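PDB 4NJ5: histone-lysine N-methyltransferase family member SUVH9 from Arabidopsis thaliana, which plays a role in gene silencing and may bind methylated DNA and recruit RNA polymerase V to chromatin, without methyltransferase activity of its own. Local coordinates for residues P76-G81 with Y191-L196. Numbering follows the deposited sequence.
Sequences PGVQVG and YVYDGL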
loop_
_atom_site.group_PDB
_atom_site.type_symbol
_atom_site.label_atom_id
_atom_site.label_comp_id
_atom_site.label_asym_id
_atom_site.label_seq_id
_atom_site.Cartn_x
_atom_site.Cartn_y
_atom_site.Cartn_z
ATOM N N PRO A 76 -8.921 7.775 -15.870
ATOM C CA PRO A 76 -9.112 6.348 -16.150
ATOM C C PRO A 76 -8.067 5.496 -15.446
ATOM O O PRO A 76 -6.873 5.779 -15.553
ATOM C CB PRO A 76 -8.936 6.265 -17.670
ATOM C CG PRO A 76 -9.280 7.633 -18.161
ATOM C CD PRO A 76 -8.764 8.561 -17.104
ATOM N N GLY A 77 -8.521 4.481 -14.717
ATOM C CA GLY A 77 -7.624 3.595 -13.997
ATOM C C GLY A 77 -7.402 4.005 -12.553
ATOM O O GLY A 77 -6.932 3.209 -11.745
ATOM N N VAL A 78 -7.724 5.252 -12.226
ATOM C CA VAL A 78 -7.603 5.729 -10.854
ATOM C C VAL A 78 -8.980 5.763 -10.214
ATOM O O VAL A 78 -9.862 6.497 -10.655
ATOM C CB VAL A 78 -6.966 7.126 -10.781
ATOM C CG1 VAL A 78 -6.799 7.557 -9.324
ATOM C CG2 VAL A 78 -5.626 7.133 -11.497
ATOM N N GLN A 79 -9.162 4.961 -9.175
ATOM C CA GLN A 79 -10.479 4.772 -8.595
ATOM C C GLN A 79 -10.612 5.487 -7.265
ATOM O O GLN A 79 -9.618 5.764 -6.592
ATOM C CB GLN A 79 -10.756 3.283 -8.404
ATOM C CG GLN A 79 -10.140 2.408 -9.473
ATOM C CD GLN A 79 -10.787 1.041 -9.541
ATOM O OE1 GLN A 79 -10.554 0.185 -8.688
ATOM N NE2 GLN A 79 -11.614 0.832 -10.559
ATOM N N VAL A 80 -11.852 5.779 -6.891
ATOM C CA VAL A 80 -12.139 6.353 -5.591
ATOM C C VAL A 80 -11.602 5.444 -4.494
ATOM O O VAL A 80 -11.843 4.235 -4.502
ATOM C CB VAL A 80 -13.649 6.543 -5.390
ATOM C CG1 VAL A 80 -13.934 7.079 -3.997
ATOM C CG2 VAL A 80 -14.205 7.478 -6.452
ATOM N N GLY A 81 -10.855 6.027 -3.564
ATOM C CA GLY A 81 -10.345 5.279 -2.434
ATOM C C GLY A 81 -8.875 4.942 -2.569
ATOM O O GLY A 81 -8.247 4.498 -1.608
ATOM N N TYR A 191 -2.698 10.856 1.068
ATOM C CA TYR A 191 -3.626 11.511 0.147
ATOM C C TYR A 191 -4.586 10.488 -0.435
ATOM O O TYR A 191 -4.164 9.472 -0.987
ATOM C CB TYR A 191 -2.883 12.247 -0.976
ATOM C CG TYR A 191 -2.003 13.354 -0.461
ATOM C CD1 TYR A 191 -2.555 14.490 0.111
ATOM C CD2 TYR A 191 -0.621 13.254 -0.523
ATOM C CE1 TYR A 191 -1.755 15.499 0.603
ATOM C CE2 TYR A 191 0.187 14.258 -0.037
ATOM C CZ TYR A 191 -0.385 15.377 0.530
ATOM O OH TYR A 191 0.418 16.381 1.019
ATOM N N VAL A 192 -5.880 10.754 -0.299
ATOM C CA VAL A 192 -6.885 9.828 -0.795
ATOM C C VAL A 192 -7.827 10.510 -1.784
ATOM O O VAL A 192 -8.270 11.636 -1.569
ATOM C CB VAL A 192 -7.671 9.162 0.362
ATOM C CG1 VAL A 192 -8.407 10.202 1.194
ATOM C CG2 VAL A 192 -8.631 8.111 -0.181
ATOM N N TYR A 193 -8.105 9.829 -2.887
ATOM C CA TYR A 193 -9.001 10.359 -3.901
ATOM C C TYR A 193 -10.451 10.102 -3.500
ATOM O O TYR A 193 -10.840 8.962 -3.271
ATOM C CB TYR A 193 -8.674 9.725 -5.251
ATOM C CG TYR A 193 -9.627 10.086 -6.361
ATOM C CD1 TYR A 193 -9.845 11.411 -6.715
ATOM C CD2 TYR A 193 -10.292 9.096 -7.078
ATOM C CE1 TYR A 193 -10.713 11.743 -7.740
ATOM C CE2 TYR A 193 -11.159 9.419 -8.104
ATOM C CZ TYR A 193 -11.364 10.742 -8.431
ATOM O OH TYR A 193 -12.228 11.064 -9.447
ATOM N N ASP A 194 -11.243 11.166 -3.397
ATOM C CA ASP A 194 -12.636 11.043 -2.972
ATOM C C ASP A 194 -13.637 11.207 -4.114
ATOM O O ASP A 194 -14.844 11.246 -3.883
ATOM C CB ASP A 194 -12.963 12.041 -1.855
ATOM C CG ASP A 194 -12.535 11.550 -0.482
ATOM O OD1 ASP A 194 -12.342 10.325 -0.313
ATOM O OD2 ASP A 194 -12.405 12.393 0.433
ATOM N N GLY A 195 -13.143 11.313 -5.342
ATOM C CA GLY A 195 -14.025 11.373 -6.493
ATOM C C GLY A 195 -14.371 12.766 -6.986
ATOM O O GLY A 195 -13.583 13.710 -6.855
ATOM N N LEU A 196 -15.570 12.892 -7.550
ATOM C CA LEU A 196 -15.974 14.099 -8.260
ATOM C C LEU A 196 -16.999 14.933 -7.499
ATOM O O LEU A 196 -17.953 14.409 -6.931
ATOM C CB LEU A 196 -16.516 13.734 -9.644
ATOM C CG LEU A 196 -15.541 12.938 -10.514
ATOM C CD1 LEU A 196 -16.183 12.519 -11.827
ATOM C CD2 LEU A 196 -14.276 13.751 -10.759
#
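At the edge of the Tyr193 ring, near its plane, lies the peptide carbonyl of Gln79, with Gln79 O 3.4 Å from Tyr193 CD2. Over one face sits Gly195 N of its own strand, 3.4 Å above the plane and above the ring centre. Val80 CA comes in obliquely, 3.6 Å from Tyr193 CD2. CG of Tyr193 is anti to the backbone N (chi1 174°), beside the carbonyl carbon, and this sets CD2 and CE2 against Gln79 and Val80. Val80 crosses the tyrosine side chain at about a right angle, and its two methyls divide the work. CG2 packs against Gly195 CA and lies 4.0 Å from Tyr193 CE2. CG1 lies 3.7 Å from Tyr193 O. With an alanine here both methyls go, and the ring and the Gly195 backbone would probably lose the cover that CG2 gives them. The contact belongs to the SRA (YDG) domain, where the loop leading into strand 83-84 reaches strand 190-206, which pairs antiparallel with strand 83-84. Gly81 N donates a hydrogen bond to Tyr193 O (2.9 Å), lying in the carbonyl plane with an N-H...O angle of 156°. Beyond it, Val192 CG2 rests 3.9 Å from Gly81 O. Tyr193 also makes a backbone hydrogen bond with Asp82, extending the join toward strand 83-84. Val78 CG1 approaches Tyr193 CD2 more loosely, at 4.4 Å, and the Val78 side chain also touches Val16 of helix 8-35.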